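Local coordinates for protein probable translation initiation factor eIF-2B subunit epsilon (Schizosaccharomyces pombe, PDB 5B04) that forms part of the eIF2B complex, which catalyses exchange of GDP for GTP on the gamma subunit of translation initiation factor eIF2, at residues L110-I124 against D224-F238. Residues are numbered along the deposited sequence; the frame is centred on the assembly and turned at random.
Sequences LRELDSKQLITSDFI and DICSNDVPALFTENF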
loop_
_atom_site.group_PDB
_atom_site.type_symbol
_atom_site.label_atom_id
_atom_site.label_comp_id
_atom_site.label_asym_id
_atom_site.label_seq_id
_atom_site.Cartn_x
_atom_site.Cartn_y
_atom_site.Cartn_z
ATOM N N LEU I 110 10.502 -57.776 40.457
ATOM C CA LEU I 110 11.901 -57.588 40.089
ATOM C C LEU I 110 12.738 -58.812 40.449
ATOM O O LEU I 110 13.653 -59.184 39.714
ATOM C CB LEU I 110 12.474 -56.340 40.765
ATOM C CG LEU I 110 11.925 -54.996 40.283
ATOM C CD1 LEU I 110 12.439 -53.860 41.151
ATOM C CD2 LEU I 110 12.290 -54.761 38.825
ATOM N N ARG I 111 12.423 -59.434 41.582
ATOM C CA ARG I 111 13.087 -60.672 41.977
ATOM C C ARG I 111 12.694 -61.795 41.027
ATOM O O ARG I 111 13.512 -62.649 40.684
ATOM C CB ARG I 111 12.738 -61.049 43.418
ATOM C CG ARG I 111 13.343 -60.127 44.463
ATOM C CD ARG I 111 12.818 -60.441 45.853
ATOM N NE ARG I 111 13.081 -59.349 46.786
ATOM C CZ ARG I 111 12.186 -58.428 47.127
ATOM N NH1 ARG I 111 10.963 -58.469 46.617
ATOM N NH2 ARG I 111 12.511 -57.469 47.982
ATOM N N GLU I 112 11.434 -61.782 40.604
ATOM C CA GLU I 112 10.940 -62.751 39.637
ATOM C C GLU I 112 11.607 -62.525 38.284
ATOM O O GLU I 112 11.810 -63.465 37.516
ATOM C CB GLU I 112 9.418 -62.658 39.508
ATOM C CG GLU I 112 8.702 -63.995 39.629
ATOM C CD GLU I 112 7.201 -63.840 39.780
ATOM O OE1 GLU I 112 6.755 -62.763 40.228
ATOM O OE2 GLU I 112 6.465 -64.795 39.452
ATOM N N LEU I 113 11.949 -61.272 38.002
ATOM C CA LEU I 113 12.674 -60.930 36.784
ATOM C C LEU I 113 14.113 -61.421 36.855
ATOM O O LEU I 113 14.720 -61.745 35.833
ATOM C CB LEU I 113 12.651 -59.420 36.545
ATOM C CG LEU I 113 11.333 -58.812 36.068
ATOM C CD1 LEU I 113 11.502 -57.322 35.843
ATOM C CD2 LEU I 113 10.850 -59.502 34.801
ATOM N N ASP I 114 14.659 -61.471 38.066
ATOM C CA ASP I 114 16.023 -61.938 38.267
ATOM C C ASP I 114 16.078 -63.461 38.229
ATOM O O ASP I 114 16.989 -64.043 37.641
ATOM C CB ASP I 114 16.585 -61.421 39.593
ATOM C CG ASP I 114 18.077 -61.657 39.724
ATOM O OD1 ASP I 114 18.743 -61.848 38.685
ATOM O OD2 ASP I 114 18.586 -61.649 40.864
ATOM N N SER I 115 15.095 -64.099 38.857
ATOM C CA SER I 115 15.014 -65.554 38.883
ATOM C C SER I 115 14.786 -66.117 37.485
ATOM O O SER I 115 15.235 -67.218 37.168
ATOM C CB SER I 115 13.899 -66.013 39.824
ATOM O OG SER I 115 14.130 -65.564 41.148
ATOM N N LYS I 116 14.084 -65.355 36.653
ATOM C CA LYS I 116 13.820 -65.770 35.281
ATOM C C LYS I 116 14.862 -65.201 34.324
ATOM O O LYS I 116 14.889 -65.560 33.145
ATOM C CB LYS I 116 12.415 -65.344 34.852
ATOM C CG LYS I 116 11.303 -66.028 35.635
ATOM C CD LYS I 116 9.930 -65.552 35.190
ATOM C CE LYS I 116 8.832 -66.185 36.032
ATOM N NZ LYS I 116 8.934 -67.672 36.047
ATOM N N GLN I 117 15.716 -64.319 34.844
ATOM C CA GLN I 117 16.783 -63.689 34.064
ATOM C C GLN I 117 16.256 -63.077 32.769
ATOM O O GLN I 117 16.663 -63.469 31.674
ATOM C CB GLN I 117 17.890 -64.702 33.756
ATOM C CG GLN I 117 18.766 -65.054 34.950
ATOM C CD GLN I 117 19.993 -64.166 35.057
ATOM O OE1 GLN I 117 20.854 -64.169 34.178
ATOM N NE2 GLN I 117 20.077 -63.399 36.139
ATOM N N LEU I 118 15.349 -62.115 32.902
ATOM C CA LEU I 118 14.683 -61.520 31.748
ATOM C C LEU I 118 15.208 -60.130 31.415
ATOM O O LEU I 118 14.828 -59.545 30.401
ATOM C CB LEU I 118 13.174 -61.448 31.991
ATOM C CG LEU I 118 12.368 -62.717 31.725
ATOM C CD1 LEU I 118 10.934 -62.546 32.198
ATOM C CD2 LEU I 118 12.408 -63.065 30.246
ATOM N N ILE I 119 16.079 -59.600 32.265
ATOM C CA ILE I 119 16.530 -58.226 32.100
ATOM C C ILE I 119 17.855 -58.115 31.358
ATOM O O ILE I 119 18.888 -58.611 31.809
ATOM C CB ILE I 119 16.659 -57.513 33.458
ATOM C CG1 ILE I 119 15.274 -57.304 34.067
ATOM C CG2 ILE I 119 17.357 -56.171 33.295
ATOM C CD1 ILE I 119 14.314 -56.569 33.155
ATOM N N THR I 120 17.817 -57.443 30.228
ATOM C CA THR I 120 19.009 -57.087 29.512
ATOM C C THR I 120 19.038 -55.588 29.668
ATOM O O THR I 120 18.032 -54.991 30.007
ATOM C CB THR I 120 18.960 -57.645 28.106
ATOM O OG1 THR I 120 18.435 -58.969 28.155
ATOM C CG2 THR I 120 20.335 -57.664 27.515
ATOM N N SER I 121 20.184 -54.969 29.460
ATOM C CA SER I 121 20.261 -53.518 29.489
ATOM C C SER I 121 19.704 -52.670 30.593
ATOM O O SER I 121 19.837 -53.007 31.742
ATOM C CB SER I 121 19.726 -53.120 28.131
ATOM O OG SER I 121 18.324 -53.301 28.122
ATOM N N ASP I 122 19.056 -51.574 30.231
ATOM C CA ASP I 122 18.381 -50.743 31.200
ATOM C C ASP I 122 16.936 -50.878 30.822
ATOM O O ASP I 122 16.611 -51.005 29.664
ATOM C CB ASP I 122 18.670 -49.268 31.089
ATOM C CG ASP I 122 20.104 -48.990 30.918
ATOM O OD1 ASP I 122 20.648 -49.380 29.882
ATOM O OD2 ASP I 122 20.691 -48.386 31.813
ATOM N N PHE I 123 16.072 -50.862 31.817
ATOM C CA PHE I 123 14.647 -51.000 31.593
ATOM C C PHE I 123 13.823 -49.930 32.289
ATOM O O PHE I 123 14.242 -49.360 33.298
ATOM C CB PHE I 123 14.255 -52.393 32.092
ATOM C CG PHE I 123 14.415 -52.580 33.575
ATOM C CD1 PHE I 123 15.652 -52.880 34.123
ATOM C CD2 PHE I 123 13.324 -52.471 34.419
ATOM C CE1 PHE I 123 15.797 -53.059 35.487
ATOM C CE2 PHE I 123 13.462 -52.647 35.782
ATOM C CZ PHE I 123 14.700 -52.943 36.317
ATOM N N ILE I 124 12.650 -49.656 31.731
ATOM C CA ILE I 124 11.735 -48.679 32.296
ATOM C C ILE I 124 10.725 -49.370 33.204
ATOM O O ILE I 124 9.945 -50.210 32.755
ATOM C CB ILE I 124 10.996 -47.904 31.194
ATOM C CG1 ILE I 124 11.999 -47.146 30.323
ATOM C CG2 ILE I 124 9.981 -46.952 31.803
ATOM C CD1 ILE I 124 11.445 -46.709 28.988
ATOM N N ASP I 224 10.548 -44.724 36.208
ATOM C CA ASP I 224 11.950 -44.880 36.564
ATOM C C ASP I 224 12.773 -45.648 35.534
ATOM O O ASP I 224 12.376 -46.715 35.068
ATOM C CB ASP I 224 12.057 -45.568 37.925
ATOM C CG ASP I 224 11.469 -44.732 39.046
ATOM O OD1 ASP I 224 11.680 -43.500 39.041
ATOM O OD2 ASP I 224 10.791 -45.301 39.927
ATOM N N ILE I 225 13.924 -45.080 35.186
ATOM C CA ILE I 225 14.902 -45.752 34.341
ATOM C C ILE I 225 15.871 -46.526 35.224
ATOM O O ILE I 225 16.563 -45.935 36.049
ATOM C CB ILE I 225 15.690 -44.755 33.471
ATOM C CG1 ILE I 225 14.750 -43.721 32.847
ATOM C CG2 ILE I 225 16.494 -45.492 32.409
ATOM C CD1 ILE I 225 13.779 -44.300 31.846
ATOM N N CYS I 226 15.924 -47.843 35.055
ATOM C CA CYS I 226 16.734 -48.680 35.933
ATOM C C CYS I 226 17.860 -49.396 35.193
ATOM O O CYS I 226 17.766 -49.639 33.995
ATOM C CB CYS I 226 15.851 -49.703 36.644
ATOM S SG CYS I 226 14.711 -48.993 37.849
ATOM N N SER I 227 18.917 -49.734 35.924
ATOM C CA SER I 227 20.077 -50.407 35.347
ATOM C C SER I 227 19.959 -51.926 35.448
ATOM O O SER I 227 18.953 -52.449 35.930
ATOM C CB SER I 227 21.360 -49.940 36.037
ATOM O OG SER I 227 21.280 -50.130 37.441
ATOM N N ASN I 228 20.993 -52.625 34.991
ATOM C CA ASN I 228 21.039 -54.083 35.059
ATOM C C ASN I 228 21.011 -54.607 36.490
ATOM O O ASN I 228 20.458 -55.672 36.760
ATOM C CB ASN I 228 22.293 -54.608 34.354
ATOM C CG ASN I 228 22.079 -54.843 32.875
ATOM O OD1 ASN I 228 21.041 -55.359 32.460
ATOM N ND2 ASN I 228 23.065 -54.469 32.067
ATOM N N ASP I 229 21.611 -53.846 37.399
ATOM C CA ASP I 229 21.805 -54.285 38.777
ATOM C C ASP I 229 20.506 -54.464 39.562
ATOM O O ASP I 229 20.443 -55.281 40.479
ATOM C CB ASP I 229 22.705 -53.291 39.517
ATOM C CG ASP I 229 24.068 -53.145 38.873
ATOM O OD1 ASP I 229 24.506 -54.089 38.182
ATOM O OD2 ASP I 229 24.703 -52.085 39.059
ATOM N N VAL I 230 19.476 -53.706 39.193
ATOM C CA VAL I 230 18.261 -53.594 40.006
ATOM C C VAL I 230 17.567 -54.927 40.342
ATOM O O VAL I 230 17.277 -55.177 41.513
ATOM C CB VAL I 230 17.236 -52.654 39.332
ATOM C CG1 VAL I 230 15.950 -52.595 40.144
ATOM C CG2 VAL I 230 17.831 -51.269 39.166
ATOM N N PRO I 231 17.297 -55.787 39.338
ATOM C CA PRO I 231 16.656 -57.050 39.730
ATOM C C PRO I 231 17.559 -57.902 40.618
ATOM O O PRO I 231 17.071 -58.597 41.510
ATOM C CB PRO I 231 16.395 -57.747 38.390
ATOM C CG PRO I 231 16.409 -56.651 37.381
ATOM C CD PRO I 231 17.441 -55.692 37.874
ATOM N N ALA I 232 18.863 -57.837 40.373
ATOM C CA ALA I 232 19.832 -58.535 41.205
ATOM C C ALA I 232 19.931 -57.869 42.573
ATOM O O ALA I 232 20.091 -58.538 43.593
ATOM C CB ALA I 232 21.193 -58.565 40.527
ATOM N N LEU I 233 19.828 -56.543 42.584
ATOM C CA LEU I 233 19.904 -55.771 43.818
ATOM C C LEU I 233 18.682 -55.999 44.702
ATOM O O LEU I 233 18.748 -55.835 45.920
ATOM C CB LEU I 233 20.053 -54.279 43.505
ATOM C CG LEU I 233 21.461 -53.681 43.567
ATOM C CD1 LEU I 233 22.486 -54.603 42.927
ATOM C CD2 LEU I 233 21.482 -52.318 42.894
ATOM N N PHE I 234 17.568 -56.380 44.086
ATOM C CA PHE I 234 16.335 -56.615 44.829
ATOM C C PHE I 234 16.260 -58.040 45.368
ATOM O O PHE I 234 15.482 -58.325 46.278
ATOM C CB PHE I 234 15.117 -56.310 43.958
ATOM C CG PHE I 234 14.584 -54.917 44.136
ATOM C CD1 PHE I 234 15.157 -53.849 43.465
ATOM C CD2 PHE I 234 13.517 -54.674 44.984
ATOM C CE1 PHE I 234 14.670 -52.566 43.632
ATOM C CE2 PHE I 234 13.025 -53.395 45.155
ATOM C CZ PHE I 234 13.603 -52.340 44.479
ATOM N N THR I 235 17.065 -58.934 44.804
ATOM C CA THR I 235 17.204 -60.273 45.363
ATOM C C THR I 235 18.206 -60.228 46.508
ATOM O O THR I 235 18.078 -60.958 47.489
ATOM C CB THR I 235 17.659 -61.301 44.311
ATOM O OG1 THR I 235 18.804 -60.800 43.611
ATOM C CG2 THR I 235 16.540 -61.576 43.319
ATOM N N GLU I 236 19.202 -59.357 46.373
ATOM C CA GLU I 236 20.179 -59.137 47.430
ATOM C C GLU I 236 19.508 -58.465 48.622
ATOM O O GLU I 236 19.740 -58.839 49.772
ATOM C CB GLU I 236 21.347 -58.289 46.919
ATOM C CG GLU I 236 22.444 -58.050 47.946
ATOM C CD GLU I 236 23.675 -57.401 47.343
ATOM O OE1 GLU I 236 24.281 -56.536 48.009
ATOM O OE2 GLU I 236 24.039 -57.759 46.203
ATOM N N ASN I 237 18.671 -57.473 48.338
ATOM C CA ASN I 237 17.876 -56.819 49.368
ATOM C C ASN I 237 16.424 -57.271 49.286
ATOM O O ASN I 237 15.596 -56.638 48.633
ATOM C CB ASN I 237 17.972 -55.301 49.244
ATOM C CG ASN I 237 19.399 -54.802 49.327
ATOM O OD1 ASN I 237 20.167 -54.929 48.375
ATOM N ND2 ASN I 237 19.763 -54.235 50.470
ATOM N N PHE I 238 16.131 -58.377 49.961
ATOM C CA PHE I 238 14.825 -59.020 49.887
ATOM C C PHE I 238 13.793 -58.360 50.796
ATOM O O PHE I 238 12.620 -58.737 50.790
ATOM C CB PHE I 238 14.961 -60.502 50.241
ATOM C CG PHE I 238 15.867 -60.763 51.411
ATOM C CD1 PHE I 238 15.381 -60.709 52.705
ATOM C CD2 PHE I 238 17.208 -61.054 51.217
ATOM C CE1 PHE I 238 16.211 -60.945 53.785
ATOM C CE2 PHE I 238 18.044 -61.290 52.293
ATOM C CZ PHE I 238 17.543 -61.235 53.578
#
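Apolar contacts join Leu110, Ile119 and Phe123 to the helix 229-236. Leu110 sets CD1 over the centre of the Phe234 ring, 3.6 Å from its centroid, in a CH-pi contact. Pro231 meets Ile119 through CG, 3.6 Å from Ile119 CG1. The Phe123 ring carries Cys226 CB over one face, with CB 3.5 Å from Phe123 CZ. The CG of Phe123 sits between its backbone N and carbonyl carbon (chi1 65°), which lays the ring over Cys226 and brings the rim to Val230 CB.

Backbone bonds pair Phe123 with Cys226 as an antiparallel hydrogen-bonded pair; Cys226 N reaches Phe123 O at 2.9 Å. This pair joins strands 123-127 and 212-226 in the mixed sheet, consistent with a nucleotidyl transferase-like fold of the GT-A type. The helices 110-115 and 229-236 cross beside it at -107°, their axes 7.7 Å apart.

Side-chain polar contacts gather near the C-terminal end of helix 229-236. Arg111 NH2 donates to Asn237 O at 3.3 Å, on a lone pair, and also bonds Tyr240 O. NE makes a weak bond to Phe234 O, and NH1 forms a salt bridge with Asp108. A leucine in place of Arg111 would probably leave Asn237 O and Tyr240 O without this donor and Asp108 without its mate. Asp114 OD2 lies 2.9 Å from Thr235 OG1.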